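Local coordinates for lipoprotein (Colwellia psychrerythraea, PDB 3O0Y), which is of unknown function but, as a putative lipoprotein in the Peptidase_MA clan, may be related to metallopeptidases, at residues M374-P382 with D579-L589; Y437-Q447 with Y469-E478. One frame throughout, in Å; residues are numbered along the deposited sequence.

Contact 1 of 2, residues M374-P382 with D579-L589; sequences MAPVFRTTP and DLAEFHDVVLL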
loop_
_atom_site.group_PDB
_atom_site.type_symbol
_atom_site.label_atom_id
_atom_site.label_comp_id
_atom_site.label_asym_id
_atom_site.label_seq_id
_atom_site.Cartn_x
_atom_site.Cartn_y
_atom_site.Cartn_z
ATOM N N MET A 374 -15.254 12.059 16.283
ATOM C CA MET A 374 -14.618 10.859 16.720
ATOM C C MET A 374 -13.773 11.002 17.990
ATOM O O MET A 374 -13.425 9.997 18.625
ATOM C CB MET A 374 -13.773 10.202 15.562
ATOM C CG MET A 374 -12.474 10.828 15.328
ATOM S SD MET A 374 -11.772 10.292 13.632
ATOM C CE MET A 374 -10.084 9.928 14.361
ATOM N N ALA A 375 -13.549 12.249 18.441
ATOM C CA ALA A 375 -12.625 12.560 19.538
ATOM C C ALA A 375 -12.921 11.762 20.832
ATOM O O ALA A 375 -11.991 11.320 21.469
ATOM C CB ALA A 375 -12.615 14.115 19.908
ATOM N N PRO A 376 -14.209 11.501 21.192
ATOM C CA PRO A 376 -14.421 10.762 22.446
ATOM C C PRO A 376 -13.840 9.382 22.479
ATOM O O PRO A 376 -13.543 8.902 23.595
ATOM C CB PRO A 376 -15.955 10.692 22.554
ATOM C CG PRO A 376 -16.397 11.938 21.853
ATOM C CD PRO A 376 -15.458 12.067 20.691
ATOM N N VAL A 377 -13.697 8.744 21.325
ATOM C CA VAL A 377 -13.100 7.425 21.248
ATOM C C VAL A 377 -11.751 7.332 20.531
ATOM O O VAL A 377 -11.204 6.241 20.383
ATOM C CB VAL A 377 -14.089 6.403 20.682
ATOM C CG1 VAL A 377 -15.457 6.421 21.516
ATOM C CG2 VAL A 377 -14.405 6.569 19.165
ATOM N N PHE A 378 -11.230 8.504 20.157
ATOM C CA PHE A 378 -9.900 8.597 19.582
ATOM C C PHE A 378 -9.235 9.812 20.261
ATOM O O PHE A 378 -9.194 10.929 19.713
ATOM C CB PHE A 378 -9.976 8.759 18.101
ATOM C CG PHE A 378 -10.359 7.509 17.361
ATOM C CD1 PHE A 378 -9.454 6.456 17.194
ATOM C CD2 PHE A 378 -11.689 7.313 16.895
ATOM C CE1 PHE A 378 -9.841 5.328 16.499
ATOM C CE2 PHE A 378 -11.995 6.180 16.105
ATOM C CZ PHE A 378 -11.122 5.229 15.936
ATOM N N ARG A 379 -8.788 9.573 21.468
ATOM C CA ARG A 379 -8.503 10.659 22.365
ATOM C C ARG A 379 -7.036 11.190 22.206
ATOM O O ARG A 379 -6.688 12.233 22.817
ATOM C CB ARG A 379 -8.744 10.225 23.792
ATOM C CG ARG A 379 -10.157 9.830 24.122
ATOM C CD ARG A 379 -10.176 9.289 25.542
ATOM N NE ARG A 379 -9.234 8.157 25.663
ATOM C CZ ARG A 379 -9.029 7.419 26.759
ATOM N NH1 ARG A 379 -9.696 7.650 27.910
ATOM N NH2 ARG A 379 -8.177 6.418 26.689
ATOM N N THR A 380 -6.213 10.496 21.446
ATOM C CA THR A 380 -4.825 10.916 21.166
ATOM C C THR A 380 -4.755 11.374 19.697
ATOM O O THR A 380 -4.927 10.601 18.752
ATOM C CB THR A 380 -3.857 9.769 21.411
ATOM O OG1 THR A 380 -3.941 9.383 22.796
ATOM C CG2 THR A 380 -2.444 10.259 21.144
ATOM N N THR A 381 -4.503 12.656 19.491
ATOM C CA THR A 381 -4.408 13.256 18.147
ATOM C C THR A 381 -2.983 13.186 17.658
ATOM O O THR A 381 -2.058 13.627 18.355
ATOM C CB THR A 381 -4.863 14.730 18.148
ATOM O OG1 THR A 381 -6.216 14.775 18.605
ATOM C CG2 THR A 381 -4.752 15.333 16.755
ATOM N N PRO A 382 -2.797 12.661 16.462
ATOM C CA PRO A 382 -1.429 12.573 15.957
ATOM C C PRO A 382 -0.900 13.959 15.570
ATOM O O PRO A 382 -1.689 14.875 15.365
ATOM C CB PRO A 382 -1.554 11.724 14.730
ATOM C CG PRO A 382 -2.974 11.792 14.337
ATOM C CD PRO A 382 -3.772 12.023 15.551
ATOM N N ASP A 579 -14.369 0.252 27.549
ATOM C CA ASP A 579 -14.267 1.611 27.040
ATOM C C ASP A 579 -13.600 1.597 25.674
ATOM O O ASP A 579 -12.422 1.173 25.522
ATOM C CB ASP A 579 -13.439 2.453 27.975
ATOM C CG ASP A 579 -13.473 3.878 27.561
ATOM O OD1 ASP A 579 -14.543 4.499 27.728
ATOM O OD2 ASP A 579 -12.513 4.337 26.930
ATOM N N LEU A 580 -14.359 1.934 24.651
ATOM C CA LEU A 580 -13.833 1.843 23.302
ATOM C C LEU A 580 -12.625 2.747 23.112
ATOM O O LEU A 580 -11.743 2.453 22.369
ATOM C CB LEU A 580 -14.961 2.177 22.308
ATOM C CG LEU A 580 -14.634 1.981 20.837
ATOM C CD1 LEU A 580 -14.417 0.539 20.470
ATOM C CD2 LEU A 580 -15.805 2.664 19.996
ATOM N N ALA A 581 -12.586 3.917 23.771
ATOM C CA ALA A 581 -11.422 4.790 23.667
ATOM C C ALA A 581 -10.139 4.107 24.104
ATOM O O ALA A 581 -9.070 4.282 23.457
ATOM C CB ALA A 581 -11.629 6.101 24.461
ATOM N N GLU A 582 -10.209 3.370 25.213
ATOM C CA GLU A 582 -9.029 2.586 25.676
ATOM C C GLU A 582 -8.663 1.520 24.747
ATOM O O GLU A 582 -7.499 1.313 24.531
ATOM C CB GLU A 582 -9.283 1.957 27.024
ATOM C CG GLU A 582 -9.435 3.003 28.139
ATOM C CD GLU A 582 -9.630 2.372 29.514
ATOM O OE1 GLU A 582 -9.619 1.121 29.653
ATOM O OE2 GLU A 582 -9.757 3.168 30.471
ATOM N N PHE A 583 -9.639 0.834 24.153
ATOM C CA PHE A 583 -9.355 -0.201 23.172
ATOM C C PHE A 583 -8.619 0.387 21.982
ATOM O O PHE A 583 -7.675 -0.185 21.503
ATOM C CB PHE A 583 -10.665 -0.863 22.706
ATOM C CG PHE A 583 -10.500 -1.864 21.605
ATOM C CD1 PHE A 583 -10.008 -3.117 21.926
ATOM C CD2 PHE A 583 -10.895 -1.631 20.303
ATOM C CE1 PHE A 583 -9.758 -4.085 20.930
ATOM C CE2 PHE A 583 -10.678 -2.586 19.306
ATOM C CZ PHE A 583 -10.135 -3.853 19.644
ATOM N N HIS A 584 -9.090 1.520 21.494
ATOM C CA HIS A 584 -8.399 2.190 20.394
ATOM C C HIS A 584 -6.960 2.589 20.741
ATOM O O HIS A 584 -6.095 2.533 19.894
ATOM C CB HIS A 584 -9.218 3.392 19.886
ATOM C CG HIS A 584 -10.461 3.000 19.126
ATOM N ND1 HIS A 584 -11.582 3.782 19.047
ATOM C CD2 HIS A 584 -10.788 1.817 18.539
ATOM C CE1 HIS A 584 -12.505 3.146 18.338
ATOM N NE2 HIS A 584 -12.054 1.942 18.032
ATOM N N ASP A 585 -6.707 2.995 21.954
ATOM C CA ASP A 585 -5.364 3.365 22.350
ATOM C C ASP A 585 -4.468 2.113 22.342
ATOM O O ASP A 585 -3.329 2.168 21.846
ATOM C CB ASP A 585 -5.326 3.977 23.705
ATOM C CG ASP A 585 -5.881 5.410 23.760
ATOM O OD1 ASP A 585 -6.035 6.120 22.730
ATOM O OD2 ASP A 585 -6.051 5.851 24.919
ATOM N N VAL A 586 -4.992 0.972 22.813
ATOM C CA VAL A 586 -4.175 -0.262 22.761
ATOM C C VAL A 586 -3.904 -0.676 21.334
ATOM O O VAL A 586 -2.766 -1.130 21.003
ATOM C CB VAL A 586 -4.921 -1.453 23.507
ATOM C CG1 VAL A 586 -4.099 -2.798 23.351
ATOM C CG2 VAL A 586 -5.174 -1.105 24.934
ATOM N N VAL A 587 -4.876 -0.524 20.443
ATOM C CA VAL A 587 -4.671 -0.955 19.072
ATOM C C VAL A 587 -3.682 -0.037 18.298
ATOM O O VAL A 587 -2.848 -0.477 17.534
ATOM C CB VAL A 587 -6.007 -1.072 18.320
ATOM C CG1 VAL A 587 -5.809 -1.388 16.794
ATOM C CG2 VAL A 587 -6.846 -2.156 18.973
ATOM N N LEU A 588 -3.823 1.253 18.509
ATOM C CA LEU A 588 -3.103 2.225 17.677
ATOM C C LEU A 588 -1.761 2.676 18.256
ATOM O O LEU A 588 -0.848 3.027 17.494
ATOM C CB LEU A 588 -3.996 3.465 17.484
ATOM C CG LEU A 588 -5.256 3.281 16.617
ATOM C CD1 LEU A 588 -6.116 4.527 16.632
ATOM C CD2 LEU A 588 -4.798 2.972 15.197
ATOM N N LEU A 589 -1.698 2.869 19.568
ATOM C CA LEU A 589 -0.526 3.579 20.122
ATOM C C LEU A 589 0.698 2.715 20.261
ATOM O O LEU A 589 1.784 3.199 20.630
ATOM C CB LEU A 589 -0.866 4.316 21.428
ATOM C CG LEU A 589 -1.989 5.390 21.407
ATOM C CD1 LEU A 589 -2.221 6.031 22.825
ATOM C CD2 LEU A 589 -1.743 6.447 20.262
HETATM O O HOH W 1 -8.581 6.963 22.617
HETATM O O HOH W 2 -8.632 5.750 30.059
HETATM O O HOH W 3 -5.891 8.535 24.201
#
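The contact joins the N-capped helix 580-588 to the loop that leaves helix 353-373, and its centre is an offset stack of Phe378 on His584. It illustrates how a loop can be held to a helix by one ring used twice, on its face and at its edge. The two rings lie nearly parallel, with planes 5° apart and centroids 4.2 Å apart, while the ring edge of His584 serves the backbone: ND1 donates to Val377 O at 2.8 Å with a fairly straight N-H (158°). The acceptor lies in the imidazole plane, although the donor sits above the carbonyl plane of Val377. The other ring nitrogen, NE2, is bonded to Tyr476 on helix 467-483, so both ends of the imidazole are gripped and its rotation is fixed. Val377 O also receives a CA-H contact from Ala581 CA at 3.6 Å. At the edge of the Phe378 ring, CE1 meets Leu588 CD1 at 3.8 Å, and Trp446 meets the phenyl ring steeply from helix 444-452.

Toward the surface the contact becomes polar. A bend at chi3 (-57°) turns the Arg379 guanidinium across Ala581, whose CB lies over one face, 3.4 Å from NE. The edge of the same group makes a salt bridge, NH2 to Asp585 OD2 at 2.8 Å, reaching the oxygen from well above the carboxylate plane. A water accepts from Arg379 N and lies beside Ala581 O and Asp585, extending the link to the helix backbone. A second water bridges Arg379 NH1 and Glu582 OE2, while OE1 of that glutamate pairs with Lys609. At the start of the helix, Asp579 OD2 accepts from Glu582 N at 3.0 Å as the N-cap.

Contact 2 of 2, residues Y437-Q447 with Y469-E478; sequences YHEANPGHHWQ and YTEGWALYSE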
loop_
_atom_site.group_PDB
_atom_site.type_symbol
_atom_site.label_atom_id
_atom_site.label_comp_id
_atom_site.label_asym_id
_atom_site.label_seq_id
_atom_site.Cartn_x
_atom_site.Cartn_y
_atom_site.Cartn_z
ATOM N N TYR A 437 -13.184 7.973 4.980
ATOM C CA TYR A 437 -12.833 7.421 6.271
ATOM C C TYR A 437 -11.719 6.449 6.225
ATOM O O TYR A 437 -10.850 6.412 7.127
ATOM C CB TYR A 437 -14.075 6.866 6.979
ATOM C CG TYR A 437 -15.249 7.824 7.100
ATOM C CD1 TYR A 437 -15.090 9.196 7.319
ATOM C CD2 TYR A 437 -16.555 7.370 6.944
ATOM C CE1 TYR A 437 -16.133 10.027 7.376
ATOM C CE2 TYR A 437 -17.598 8.201 7.065
ATOM C CZ TYR A 437 -17.415 9.532 7.257
ATOM O OH TYR A 437 -18.515 10.409 7.281
ATOM N N HIS A 438 -11.681 5.630 5.172
ATOM C CA HIS A 438 -10.651 4.669 4.963
ATOM C C HIS A 438 -9.279 5.292 4.753
ATOM O O HIS A 438 -8.299 4.871 5.413
ATOM C CB HIS A 438 -11.016 3.908 3.727
ATOM C CG HIS A 438 -10.062 2.815 3.369
ATOM N ND1 HIS A 438 -8.905 3.012 2.682
ATOM C CD2 HIS A 438 -10.044 1.503 3.739
ATOM C CE1 HIS A 438 -8.324 1.861 2.423
ATOM N NE2 HIS A 438 -8.934 0.929 3.138
ATOM N N GLU A 439 -9.226 6.349 3.941
ATOM C CA GLU A 439 -7.939 6.934 3.541
ATOM C C GLU A 439 -7.399 7.889 4.566
ATOM O O GLU A 439 -6.167 8.023 4.772
ATOM C CB GLU A 439 -8.025 7.572 2.173
ATOM C CG GLU A 439 -8.366 6.640 0.963
ATOM C CD GLU A 439 -7.401 5.552 0.673
ATOM O OE1 GLU A 439 -6.378 5.442 1.325
ATOM O OE2 GLU A 439 -7.733 4.781 -0.251
ATOM N N ALA A 440 -8.292 8.654 5.144
ATOM C CA ALA A 440 -7.906 9.718 6.061
ATOM C C ALA A 440 -8.188 9.340 7.492
ATOM O O ALA A 440 -7.395 8.552 8.041
ATOM C CB ALA A 440 -8.462 11.062 5.612
ATOM N N ASN A 441 -9.168 9.937 8.165
ATOM C CA ASN A 441 -9.507 9.679 9.514
ATOM C C ASN A 441 -10.889 8.995 9.648
ATOM O O ASN A 441 -11.837 9.417 8.987
ATOM C CB ASN A 441 -9.598 10.988 10.263
ATOM C CG ASN A 441 -8.234 11.738 10.259
ATOM O OD1 ASN A 441 -7.152 11.089 10.126
ATOM N ND2 ASN A 441 -8.281 13.028 10.462
ATOM N N PRO A 442 -10.976 7.980 10.487
ATOM C CA PRO A 442 -10.040 7.369 11.434
ATOM C C PRO A 442 -9.195 6.239 10.826
ATOM O O PRO A 442 -8.502 5.551 11.603
ATOM C CB PRO A 442 -10.992 6.738 12.475
ATOM C CG PRO A 442 -12.268 6.718 11.851
ATOM C CD PRO A 442 -12.333 7.397 10.592
ATOM N N GLY A 443 -9.094 6.201 9.505
ATOM C CA GLY A 443 -8.325 5.157 8.814
ATOM C C GLY A 443 -6.808 5.358 8.653
ATOM O O GLY A 443 -6.108 5.614 9.621
ATOM N N HIS A 444 -6.323 5.317 7.432
ATOM C CA HIS A 444 -4.892 5.280 7.220
ATOM C C HIS A 444 -4.140 6.444 7.820
ATOM O O HIS A 444 -3.114 6.206 8.458
ATOM C CB HIS A 444 -4.544 5.223 5.754
ATOM C CG HIS A 444 -4.764 3.896 5.082
ATOM N ND1 HIS A 444 -4.496 2.678 5.697
ATOM C CD2 HIS A 444 -5.196 3.611 3.833
ATOM C CE1 HIS A 444 -4.725 1.707 4.815
ATOM N NE2 HIS A 444 -5.152 2.241 3.685
ATOM N N HIS A 445 -4.576 7.678 7.621
ATOM C CA HIS A 445 -3.820 8.825 8.128
ATOM C C HIS A 445 -3.731 8.788 9.660
ATOM O O HIS A 445 -2.649 8.912 10.267
ATOM C CB HIS A 445 -4.409 10.160 7.658
ATOM C CG HIS A 445 -3.683 11.325 8.274
ATOM N ND1 HIS A 445 -2.397 11.642 7.884
ATOM C CD2 HIS A 445 -3.964 12.104 9.357
ATOM C CE1 HIS A 445 -1.948 12.637 8.656
ATOM N NE2 HIS A 445 -2.868 12.926 9.578
ATOM N N TRP A 446 -4.863 8.573 10.327
ATOM C CA TRP A 446 -4.891 8.614 11.759
ATOM C C TRP A 446 -3.916 7.532 12.303
ATOM O O TRP A 446 -3.129 7.801 13.208
ATOM C CB TRP A 446 -6.312 8.434 12.277
ATOM C CG TRP A 446 -6.524 8.861 13.710
ATOM C CD1 TRP A 446 -6.646 8.042 14.803
ATOM C CD2 TRP A 446 -6.764 10.182 14.173
ATOM N NE1 TRP A 446 -6.932 8.779 15.906
ATOM C CE2 TRP A 446 -6.994 10.094 15.563
ATOM C CE3 TRP A 446 -6.807 11.433 13.547
ATOM C CZ2 TRP A 446 -7.266 11.202 16.347
ATOM C CZ3 TRP A 446 -7.079 12.514 14.332
ATOM C CH2 TRP A 446 -7.364 12.400 15.697
ATOM N N GLN A 447 -3.979 6.349 11.725
ATOM C CA GLN A 447 -3.195 5.204 12.209
ATOM C C GLN A 447 -1.733 5.391 11.918
ATOM O O GLN A 447 -0.900 5.335 12.860
ATOM C CB GLN A 447 -3.721 3.912 11.630
ATOM C CG GLN A 447 -2.977 2.663 11.977
ATOM C CD GLN A 447 -1.825 2.420 11.059
ATOM O OE1 GLN A 447 -2.007 2.142 9.886
ATOM N NE2 GLN A 447 -0.593 2.361 11.655
ATOM N N TYR A 469 -2.550 -5.691 9.598
ATOM C CA TYR A 469 -2.816 -4.619 10.584
ATOM C C TYR A 469 -3.307 -3.347 9.895
ATOM O O TYR A 469 -4.279 -2.713 10.320
ATOM C CB TYR A 469 -1.576 -4.336 11.447
ATOM C CG TYR A 469 -1.781 -3.221 12.430
ATOM C CD1 TYR A 469 -2.069 -3.437 13.736
ATOM C CD2 TYR A 469 -1.604 -1.925 11.998
ATOM C CE1 TYR A 469 -2.243 -2.385 14.615
ATOM C CE2 TYR A 469 -1.830 -0.864 12.850
ATOM C CZ TYR A 469 -2.089 -1.092 14.145
ATOM O OH TYR A 469 -2.265 -0.013 15.020
ATOM N N THR A 470 -2.542 -2.901 8.929
ATOM C CA THR A 470 -2.699 -1.613 8.271
ATOM C C THR A 470 -3.994 -1.575 7.463
ATOM O O THR A 470 -4.775 -0.624 7.651
ATOM C CB THR A 470 -1.464 -1.200 7.427
ATOM O OG1 THR A 470 -0.304 -1.256 8.279
ATOM C CG2 THR A 470 -1.670 0.260 6.878
ATOM N N GLU A 471 -4.253 -2.564 6.629
ATOM C CA GLU A 471 -5.454 -2.599 5.875
ATOM C C GLU A 471 -6.635 -3.017 6.726
ATOM O O GLU A 471 -7.732 -2.449 6.512
ATOM C CB GLU A 471 -5.281 -3.561 4.696
ATOM C CG GLU A 471 -4.134 -3.188 3.824
ATOM C CD GLU A 471 -4.180 -1.734 3.245
ATOM O OE1 GLU A 471 -5.206 -0.977 3.348
ATOM O OE2 GLU A 471 -3.104 -1.329 2.743
ATOM N N GLY A 472 -6.451 -3.948 7.677
ATOM C CA GLY A 472 -7.502 -4.335 8.537
ATOM C C GLY A 472 -7.962 -3.182 9.421
ATOM O O GLY A 472 -9.185 -2.994 9.625
ATOM N N TRP A 473 -7.015 -2.361 9.881
ATOM C CA TRP A 473 -7.370 -1.185 10.688
ATOM C C TRP A 473 -8.277 -0.245 9.870
ATOM O O TRP A 473 -9.279 0.254 10.382
ATOM C CB TRP A 473 -6.104 -0.413 11.148
ATOM C CG TRP A 473 -6.561 0.950 11.728
ATOM C CD1 TRP A 473 -6.631 2.109 11.073
ATOM C CD2 TRP A 473 -7.305 1.123 12.949
ATOM N NE1 TRP A 473 -7.310 3.033 11.830
ATOM C CE2 TRP A 473 -7.711 2.447 12.991
ATOM C CE3 TRP A 473 -7.560 0.313 14.027
ATOM C CZ2 TRP A 473 -8.452 2.951 14.056
ATOM C CZ3 TRP A 473 -8.304 0.800 15.079
ATOM C CH2 TRP A 473 -8.672 2.114 15.109
ATOM N N ALA A 474 -7.888 0.038 8.635
ATOM C CA ALA A 474 -8.624 1.046 7.858
ATOM C C ALA A 474 -10.036 0.542 7.564
ATOM O O ALA A 474 -10.990 1.288 7.664
ATOM C CB ALA A 474 -7.887 1.423 6.565
ATOM N N LEU A 475 -10.185 -0.757 7.257
ATOM C CA LEU A 475 -11.531 -1.318 7.068
ATOM C C LEU A 475 -12.358 -1.320 8.357
ATOM O O LEU A 475 -13.570 -0.960 8.347
ATOM C CB LEU A 475 -11.395 -2.737 6.435
ATOM C CG LEU A 475 -12.629 -3.418 5.896
ATOM C CD1 LEU A 475 -13.330 -2.513 4.830
ATOM C CD2 LEU A 475 -12.257 -4.842 5.390
ATOM N N TYR A 476 -11.715 -1.636 9.512
ATOM C CA TYR A 476 -12.361 -1.495 10.820
ATOM C C TYR A 476 -12.824 -0.066 11.059
ATOM O O TYR A 476 -13.947 0.105 11.542
ATOM C CB TYR A 476 -11.435 -2.000 11.935
ATOM C CG TYR A 476 -11.868 -1.624 13.312
ATOM C CD1 TYR A 476 -12.780 -2.391 14.007
ATOM C CD2 TYR A 476 -11.326 -0.549 13.949
ATOM C CE1 TYR A 476 -13.234 -1.984 15.299
ATOM C CE2 TYR A 476 -11.759 -0.148 15.224
ATOM C CZ TYR A 476 -12.659 -0.907 15.919
ATOM O OH TYR A 476 -13.134 -0.416 17.171
ATOM N N SER A 477 -11.995 0.945 10.700
ATOM C CA SER A 477 -12.259 2.411 10.809
ATOM C C SER A 477 -13.560 2.760 10.119
ATOM O O SER A 477 -14.344 3.588 10.626
ATOM C CB SER A 477 -11.169 3.258 10.020
ATOM O OG SER A 477 -10.155 3.191 10.946
ATOM N N GLU A 478 -13.778 2.158 8.976
ATOM C CA GLU A 478 -14.978 2.410 8.192
ATOM C C GLU A 478 -16.245 1.985 8.949
ATOM O O GLU A 478 -17.298 2.642 8.845
ATOM C CB GLU A 478 -14.904 1.727 6.822
ATOM C CG GLU A 478 -13.835 2.328 5.847
ATOM C CD GLU A 478 -13.709 1.514 4.563
ATOM O OE1 GLU A 478 -14.617 1.629 3.662
ATOM O OE2 GLU A 478 -12.706 0.771 4.405
HETATM O O HOH W 4 -7.857 -0.962 4.177
HETATM O O HOH W 5 -4.327 2.009 8.361
HETATM O O HOH W 6 -0.498 2.479 14.746
#
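Two imidazole rings, His438 and His444, each have the same methyl group over one face: Ala474 CB stands 3.8 Å from the centroid of the first and 3.9 Å from that of the second, a CH-pi contact in both. Glu439 from their own segment lies at the edge of each ring. Glu471 OE1 joins it at the edge of His444, 3.1 Å from CE1, with the carboxylate turned almost square to the ring (89°). With CG anti to the backbone N (chi1 -178°), His438 reaches across as a knob among Glu471, Ala474, Leu475 and Glu478.

The Trp473 indole gives its edge to Pro442 O: NE1 donates at 2.8 Å, in the carbonyl plane and on a lone pair. Gln447 CB comes obliquely to CD1 at 3.5 Å, and its CG makes an off-centre CH-pi contact with the five-membered ring. Replacing this tryptophan by a phenylalanine would probably deprive Pro442 O of its indole N-H and open a gap beside the Gln447 chain. Pro442 follows a cis peptide bond, and Gly443 passes close to the helix, its CA 3.4 Å from Ser477 OG; a side chain on Gly443 would run into His438 O. Gln447, bent at chi2 (-86°), turns the flat of its amide to the edge of the Tyr469 ring at CE2, and OE1 accepts from a water that donates to Thr470 O and lies 2.8 Å from His444 ND1.

Another water donates to Glu471 OE1 and is modelled doubtfully close to His438 NE2, and a sulfate lies about 4 Å from the Glu471 side chain. This buried meeting of two histidines from successive helices, one followed directly by Glu439, with Glu471 of helix 467-483 is consistent with a metallopeptidase-like Peptidase_MA pocket, where water, not a metal, is modelled.

Beyond helix 353-373 the chain runs through loop 374-382, and its partner comes 196 residues later, after the short strands and the helices up to 574. Within that span, helices 432-439 and 444-452 meet helix 467-483 in contact 2, closing a short loop of 21 residues. Only at helix 580-588 does contact 1 close its own, longer loop, so the smaller closure lies wholly within the larger and the two do not cross. Their centres are 13 Å apart, and they meet directly: Tyr469 OH reaches Val587 O, and Trp446 lies against Met374 and Thr380. Contact 1 thus ties a late helix and the loop over the buried core formed by contact 2.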